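PDB 3DRF: oligopeptide-binding protein oppA from Lactococcus lactis, which binds oligopeptides in a voluminous cavity and delivers them to the rest of the OppABCDF ABC transporter for uptake, a step essential for growth in milk. Local coordinates for residues A[140-144]-A[173-179]; A[183-187]-A[476-480]. All blocks are in the same frame, centred on the assembly; numbering follows the deposited sequence.

Contact 1: A[140-144]-A[173-179]; sequences LANIV and VQFKEMK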
ATOM      1  N   LEU A 140      13.008  -9.519  -1.280  1.00  5.97           N
ATOM      2  CA  LEU A 140      13.028 -10.917  -0.765  1.00  6.38           C
ATOM      3  C   LEU A 140      14.165 -11.772  -1.348  1.00  6.41           C
ATOM      4  O   LEU A 140      14.532 -12.732  -0.791  1.00  6.49           O
ATOM      5  CB  LEU A 140      11.657 -11.576  -1.002  1.00  6.93           C
ATOM      6  CG  LEU A 140      10.545 -10.952  -0.095  1.00  6.92           C
ATOM      7  CD1 LEU A 140       9.218 -11.606  -0.466  1.00  8.25           C
ATOM      8  CD2 LEU A 140      10.817 -11.159   1.420  1.00  8.51           C
ATOM      9  N   ALA A 141      14.737 -11.328  -2.483  1.00  6.31           N
ATOM     10  CA  ALA A 141      15.919 -11.996  -3.094  1.00  6.66           C
ATOM     11  C   ALA A 141      17.198 -11.932  -2.238  1.00  6.59           C
ATOM     12  O   ALA A 141      18.104 -12.644  -2.410  1.00  7.08           O
ATOM     13  CB  ALA A 141      16.169 -11.421  -4.490  1.00  8.09           C
ATOM     14  N   ASN A 142      17.174 -11.013  -1.275  1.00  6.12           N
ATOM     15  CA  ASN A 142      18.281 -10.815  -0.326  1.00  6.11           C
ATOM     16  C   ASN A 142      18.317 -11.797   0.848  1.00  5.83           C
ATOM     17  O   ASN A 142      19.257 -11.803   1.568  1.00  6.55           O
ATOM     18  CB  ASN A 142      18.318  -9.322   0.130  1.00  6.14           C
ATOM     19  CG  ASN A 142      19.408  -9.016   1.195  1.00  5.78           C
ATOM     20  OD1 ASN A 142      20.559  -9.087   0.922  1.00  6.19           O
ATOM     21  ND2 ASN A 142      18.974  -8.669   2.372  1.00  6.22           N
ATOM     22  N   ILE A 143      17.314 -12.652   0.963  1.00  5.77           N
ATOM     23  CA  ILE A 143      17.353 -13.784   1.912  1.00  6.07           C
ATOM     24  C   ILE A 143      17.951 -14.988   1.188  1.00  5.82           C
ATOM     25  O   ILE A 143      17.485 -15.389   0.170  1.00  5.64           O
ATOM     26  CB  ILE A 143      15.947 -14.090   2.478  1.00  5.79           C
ATOM     27  CG1 ILE A 143      15.522 -12.938   3.403  1.00  6.56           C
ATOM     28  CG2 ILE A 143      15.985 -15.444   3.311  1.00  6.88           C
ATOM     29  CD1 ILE A 143      14.006 -13.049   3.825  1.00  7.21           C
ATOM     30  N   VAL A 144      19.028 -15.507   1.751  1.00  5.80           N
ATOM     31  CA  VAL A 144      19.721 -16.662   1.158  1.00  6.48           C
ATOM     32  C   VAL A 144      18.727 -17.789   0.875  1.00  6.03           C
ATOM     33  O   VAL A 144      17.976 -18.176   1.720  1.00  6.39           O
ATOM     34  CB  VAL A 144      20.885 -17.137   2.121  1.00  6.95           C
ATOM     35  CG1 VAL A 144      21.524 -18.410   1.580  1.00  7.84           C
ATOM     36  CG2 VAL A 144      21.985 -16.057   2.160  1.00  8.01           C
ATOM     37  N   VAL A 173      17.076 -15.717  10.282  1.00  6.62           N
ATOM     38  CA  VAL A 173      17.027 -15.349   8.843  1.00  6.08           C
ATOM     39  C   VAL A 173      18.398 -14.835   8.383  1.00  5.81           C
ATOM     40  O   VAL A 173      18.929 -13.916   8.916  1.00  6.65           O
ATOM     41  CB  VAL A 173      15.959 -14.249   8.578  1.00  6.04           C
ATOM     42  CG1 VAL A 173      15.898 -13.893   7.080  1.00  7.11           C
ATOM     43  CG2 VAL A 173      14.576 -14.687   9.181  1.00  6.72           C
ATOM     44  N   GLN A 174      18.968 -15.526   7.417  1.00  6.65           N
ATOM     45  CA  GLN A 174      20.275 -15.203   6.841  1.00  6.32           C
ATOM     46  C   GLN A 174      20.118 -14.364   5.584  1.00  6.56           C
ATOM     47  O   GLN A 174      19.560 -14.795   4.615  1.00  6.88           O
ATOM     48  CB  GLN A 174      21.028 -16.521   6.499  1.00  6.57           C
ATOM     49  CG  GLN A 174      22.419 -16.301   5.897  1.00  6.64           C
ATOM     50  CD  GLN A 174      23.396 -15.709   6.914  1.00  7.04           C
ATOM     51  OE1 GLN A 174      23.734 -16.379   7.828  1.00  7.81           O
ATOM     52  NE2 GLN A 174      23.803 -14.464   6.732  1.00  7.29           N
ATOM     53  N   PHE A 175      20.712 -13.204   5.645  1.00  6.41           N
ATOM     54  CA  PHE A 175      20.737 -12.282   4.504  1.00  6.10           C
ATOM     55  C   PHE A 175      22.043 -12.407   3.719  1.00  6.11           C
ATOM     56  O   PHE A 175      23.013 -12.844   4.229  1.00  6.86           O
ATOM     57  CB  PHE A 175      20.617 -10.797   4.989  1.00  6.18           C
ATOM     58  CG  PHE A 175      19.371 -10.549   5.856  1.00  6.01           C
ATOM     59  CD1 PHE A 175      18.117 -10.704   5.304  1.00  6.22           C
ATOM     60  CD2 PHE A 175      19.503 -10.151   7.157  1.00  6.33           C
ATOM     61  CE1 PHE A 175      16.966 -10.490   6.084  1.00  6.59           C
ATOM     62  CE2 PHE A 175      18.350  -9.925   7.947  1.00  6.26           C
ATOM     63  CZ  PHE A 175      17.096 -10.134   7.382  1.00  6.76           C
ATOM     64  N   LYS A 176      21.996 -11.932   2.489  1.00  6.39           N
ATOM     65  CA  LYS A 176      23.227 -11.631   1.702  1.00  7.40           C
ATOM     66  C   LYS A 176      23.934 -10.375   2.246  1.00  7.49           C
ATOM     67  O   LYS A 176      25.111 -10.384   2.386  1.00  8.18           O
ATOM     68  CB  LYS A 176      22.903 -11.466   0.211  1.00  7.64           C
ATOM     69  CG  LYS A 176      22.264 -12.728  -0.431  1.00  8.88           C
ATOM     70  CD  LYS A 176      21.897 -12.464  -1.910  1.00 11.51           C
ATOM     71  CE  LYS A 176      21.181 -13.654  -2.417  1.00 13.60           C
ATOM     72  NZ  LYS A 176      20.739 -13.362  -3.779  1.00 16.60           N
ATOM     73  N   GLU A 177      23.176  -9.319   2.480  1.00  7.32           N
ATOM     74  CA  GLU A 177      23.665  -8.110   3.103  1.00  7.46           C
ATOM     75  C   GLU A 177      22.581  -7.511   3.998  1.00  6.68           C
ATOM     76  O   GLU A 177      21.385  -7.655   3.800  1.00  7.09           O
ATOM     77  CB  GLU A 177      24.054  -7.001   2.055  1.00  8.15           C
ATOM     78  CG  GLU A 177      25.100  -7.419   0.982  1.00  9.27           C
ATOM     79  CD  GLU A 177      26.473  -7.724   1.574  1.00  9.00           C
ATOM     80  OE1 GLU A 177      26.744  -7.417   2.704  1.00  8.99           O
ATOM     81  OE2 GLU A 177      27.256  -8.281   0.833  1.00 11.97           O
ATOM     82  N   MET A 178      23.068  -6.764   4.964  1.00  6.61           N
ATOM     83  CA  MET A 178      22.202  -5.890   5.752  1.00  6.73           C
ATOM     84  C   MET A 178      21.763  -4.716   4.887  1.00  6.23           C
ATOM     85  O   MET A 178      22.416  -4.367   3.938  1.00  8.12           O
ATOM     86  CB  MET A 178      22.945  -5.367   6.981  1.00  6.96           C
ATOM     87  CG  MET A 178      23.496  -6.456   7.883  1.00  7.84           C
ATOM     88  SD  MET A 178      22.252  -7.696   8.472  1.00  8.05           S
ATOM     89  CE  MET A 178      21.388  -6.842   9.845  1.00  9.80           C
ATOM     90  N   LYS A 179      20.623  -4.163   5.250  1.00  5.83           N
ATOM     91  CA  LYS A 179      20.079  -2.979   4.590  1.00  5.61           C
ATOM     92  C   LYS A 179      19.794  -1.913   5.659  1.00  6.02           C
ATOM     93  O   LYS A 179      19.399  -2.255   6.732  1.00  5.76           O
ATOM     94  CB  LYS A 179      18.801  -3.378   3.810  1.00  5.81           C
ATOM     95  CG  LYS A 179      18.961  -4.633   2.846  1.00  6.61           C
ATOM     96  CD  LYS A 179      19.750  -4.244   1.596  1.00  7.58           C
ATOM     97  CE  LYS A 179      20.054  -5.516   0.795  1.00  7.30           C
ATOM     98  NZ  LYS A 179      20.799  -5.119  -0.421  1.00  9.34           N
TER
HETATM   99  O   HOH W   1      21.484  -7.873  -1.322  1.00 12.10           O
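Asn142 plugs its carboxamide into the backbone of Glu177 with both ends at work. OD1 accepts from Glu177 N at 3.1 Å, in the carbonyl plane on a lone pair, while ND2 donates to Glu177 O at 3.0 Å. A chi1 of 177° sets CG anti to the main-chain N, which swings the amide out beside Phe175, whose ring plane it matches to within 1°. Lys179 runs past in the opposite direction and brings CE to 3.6 Å from Asn142 CG; a water joins Lys179 NZ to Asn142 OD1. Shortening this residue to an alanine is likely to leave Glu177 N and O without these mates and to cost Lys179 its water-bridged partner. The backbones themselves form a single bridge at Ile143 and Phe175: Lys176 N reaches Asn142 O at 2.9 Å, and Val144 N bonds Gln174 O. Lys176, extended beyond CG, carries NZ to Ala141 O, 3.1 Å away and tilted from the carbonyl plane. Ile143 CG1 rests at 3.8 Å from Val173 CG1. The bridge thus fastens the loop between helices 116-127 and 146-150 to the end of strand 170-174, with Tyr119 and Tyr123 of the first helix against Val173 and Ile143, and strand 97-102 touching Val173, Gln174 and Phe175.

Contact 2: A[183-187]-A[476-480]; sequences TQSGN and ASEPS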
ATOM      1  N   THR A 183      16.333  -1.618  10.725  1.00  7.17           N
ATOM      2  CA  THR A 183      15.999  -1.167  12.089  1.00  7.98           C
ATOM      3  C   THR A 183      14.539  -0.656  12.224  1.00  7.24           C
ATOM      4  O   THR A 183      14.101  -0.441  13.318  1.00  7.20           O
ATOM      5  CB  THR A 183      16.942  -0.040  12.538  1.00  9.22           C
ATOM      6  OG1 THR A 183      16.895   0.973  11.543  1.00 10.26           O
ATOM      7  CG2 THR A 183      18.393  -0.560  12.719  1.00 11.21           C
ATOM      8  N   GLN A 184      13.814  -0.582  11.116  0.60  6.67           N
ATOM      9  CA  GLN A 184      12.532   0.097  11.074  0.60  6.43           C
ATOM     10  C   GLN A 184      11.458  -0.832  10.499  0.60  6.02           C
ATOM     11  O   GLN A 184      11.679  -1.522   9.493  0.60  5.73           O
ATOM     12  CB  GLN A 184      12.685   1.356  10.208  0.60  7.01           C
ATOM     13  CG  GLN A 184      11.535   2.363  10.271  0.60  7.44           C
ATOM     14  CD  GLN A 184      11.946   3.778   9.863  0.60  7.72           C
ATOM     15  OE1 GLN A 184      13.069   4.207  10.159  0.60  8.71           O
ATOM     16  NE2 GLN A 184      11.014   4.533   9.240  0.60  3.70           N
ATOM     17  N   SER A 185      10.286  -0.843  11.118  1.00  6.36           N
ATOM     18  CA  SER A 185       9.175  -1.625  10.623  1.00  6.64           C
ATOM     19  C   SER A 185       8.830  -1.112   9.208  1.00  6.78           C
ATOM     20  O   SER A 185       8.948   0.057   8.895  1.00  7.38           O
ATOM     21  CB  SER A 185       7.981  -1.522  11.584  1.00  6.89           C
ATOM     22  OG  SER A 185       6.908  -2.300  11.106  1.00  7.65           O
ATOM     23  N   GLY A 186       8.410  -2.048   8.364  1.00  5.88           N
ATOM     24  CA  GLY A 186       8.050  -1.748   6.974  1.00  7.05           C
ATOM     25  C   GLY A 186       9.260  -1.792   6.049  1.00  6.66           C
ATOM     26  O   GLY A 186       9.125  -1.462   4.919  1.00  8.51           O
ATOM     27  N   ASN A 187      10.417  -2.226   6.529  1.00  5.92           N
ATOM     28  CA  ASN A 187      11.626  -2.267   5.654  1.00  5.91           C
ATOM     29  C   ASN A 187      11.546  -3.217   4.398  1.00  5.64           C
ATOM     30  O   ASN A 187      12.187  -3.002   3.446  1.00  5.63           O
ATOM     31  CB  ASN A 187      12.885  -2.568   6.527  1.00  5.85           C
ATOM     32  CG  ASN A 187      12.918  -4.003   7.076  1.00  5.19           C
ATOM     33  OD1 ASN A 187      13.140  -4.948   6.377  1.00  6.54           O
ATOM     34  ND2 ASN A 187      12.649  -4.128   8.353  1.00  6.26           N
ATOM     35  N   ALA A 476       4.358   1.566   3.288  1.00  8.96           N
ATOM     36  CA  ALA A 476       5.095   0.918   4.368  1.00  8.46           C
ATOM     37  C   ALA A 476       5.821   1.997   5.168  1.00  7.63           C
ATOM     38  O   ALA A 476       6.159   3.005   4.641  1.00  8.16           O
ATOM     39  CB  ALA A 476       6.140  -0.078   3.764  1.00  9.74           C
ATOM     40  N   SER A 477       6.022   1.728   6.436  1.00  7.45           N
ATOM     41  CA  SER A 477       6.590   2.732   7.337  1.00  7.57           C
ATOM     42  C   SER A 477       8.100   2.864   7.279  1.00  6.99           C
ATOM     43  O   SER A 477       8.684   3.295   8.210  1.00  7.74           O
ATOM     44  CB  SER A 477       6.124   2.537   8.787  1.00  8.80           C
ATOM     45  OG  SER A 477       6.436   1.253   9.226  1.00 10.25           O
ATOM     46  N   GLU A 478       8.726   2.461   6.175  1.00  6.91           N
ATOM     47  CA  GLU A 478      10.149   2.728   5.917  1.00  6.54           C
ATOM     48  C   GLU A 478      10.198   3.265   4.476  1.00  6.38           C
ATOM     49  O   GLU A 478       9.518   2.737   3.637  1.00  6.94           O
ATOM     50  CB  GLU A 478      10.919   1.405   6.077  1.00  6.64           C
ATOM     51  CG  GLU A 478      12.433   1.581   6.369  1.00  7.25           C
ATOM     52  CD  GLU A 478      13.253   1.989   5.141  1.00  8.53           C
ATOM     53  OE1 GLU A 478      12.869   1.585   4.035  1.00  9.86           O
ATOM     54  OE2 GLU A 478      14.181   2.691   5.356  1.00 11.26           O
ATOM     55  N   PRO A 479      11.000   4.269   4.216  1.00  6.08           N
ATOM     56  CA  PRO A 479      10.823   4.995   2.926  1.00  6.64           C
ATOM     57  C   PRO A 479      11.268   4.322   1.583  1.00  6.26           C
ATOM     58  O   PRO A 479      10.915   4.807   0.554  1.00  6.49           O
ATOM     59  CB  PRO A 479      11.612   6.307   3.143  1.00  7.22           C
ATOM     60  CG  PRO A 479      12.588   5.978   4.252  1.00  7.92           C
ATOM     61  CD  PRO A 479      11.791   5.073   5.177  1.00  6.35           C
ATOM     62  N   SER A 480      12.054   3.257   1.657  1.00  5.58           N
ATOM     63  CA  SER A 480      12.450   2.540   0.430  1.00  5.78           C
ATOM     64  C   SER A 480      11.208   2.094  -0.366  1.00  6.00           C
ATOM     65  O   SER A 480      10.265   1.604   0.177  1.00  6.14           O
ATOM     66  CB  SER A 480      13.314   1.325   0.800  1.00  5.97           C
ATOM     67  OG  SER A 480      13.752   0.742  -0.436  1.00  6.45           O
TER
HETATM   68  O   HOH W   2      14.942   3.820   7.526  1.00 15.62           O
HETATM   69  O   HOH W   3      10.318  -0.220   2.634  1.00 12.40           O
HETATM   70  O   HOH W   4      14.150  -0.886   3.797  1.00  7.46           O
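Gln184 and Ser477 join two loops beside the bound peptide, in the closed form of this Venus fly-trap receptor; the first loop makes a type II beta turn from Gln184 to Asn187. In one of its two modelled conformers, Gln184 sends NE2 to Ser477 O at 2.8 Å, in the carbonyl plane and within 11° of its own amide plane. Ser477 answers through OG, which donates to Ser185 O at 2.8 Å from above the carbonyl plane rather than on a lone pair. Gly186 lies where Ser477 N leaves no room for a CB, and its O sits 3.5 Å from Ala476 CB. Glu478 crosses Gln184 at about a right angle, its CG 3.9 Å from Gln184 CB, and in the same conformer one water links Gln184 OE1 to Glu478 OE2.

Further out, Arg519 of helix 516-533 makes a salt bridge with Glu478 OE2, and Glu192 accepts from Gly186 N and bonds Ser185 OG. The peptide packs an apolar side chain on Ser185 and on Ser477, and a polar one bonds Ala476 N, so both loops help line its cavity. Asn187 OD1 takes the backbone N of Tyr189 just past the turn, while within the turn Asn187 ND2 donates to Gln184 O at 3.0 Å, tilted 32° out of that carbonyl's plane.

From the N terminus, the chain leaves helix 116-127, passes 140-144 and helix 146-150, and runs through strand 160-161 and along strand 170-174, whose last residues and the loop beyond it, 173-179, close contact 1, a local loop with 28 residues between its segments. Only three residues later 183-187 opens contact 2, which closes 288 intervening residues on, at 476-480, just beyond strand 468-474. The two contacts are therefore in series, neither nested nor crossed, with centres about 16 Å apart. Contact 1 ties a helix-linking loop to the end of an inner strand of the four-stranded antiparallel sheet; contact 2 joins the chain following that sheet to the loop leaving a strand of the eight-stranded mixed sheet, beside the peptide.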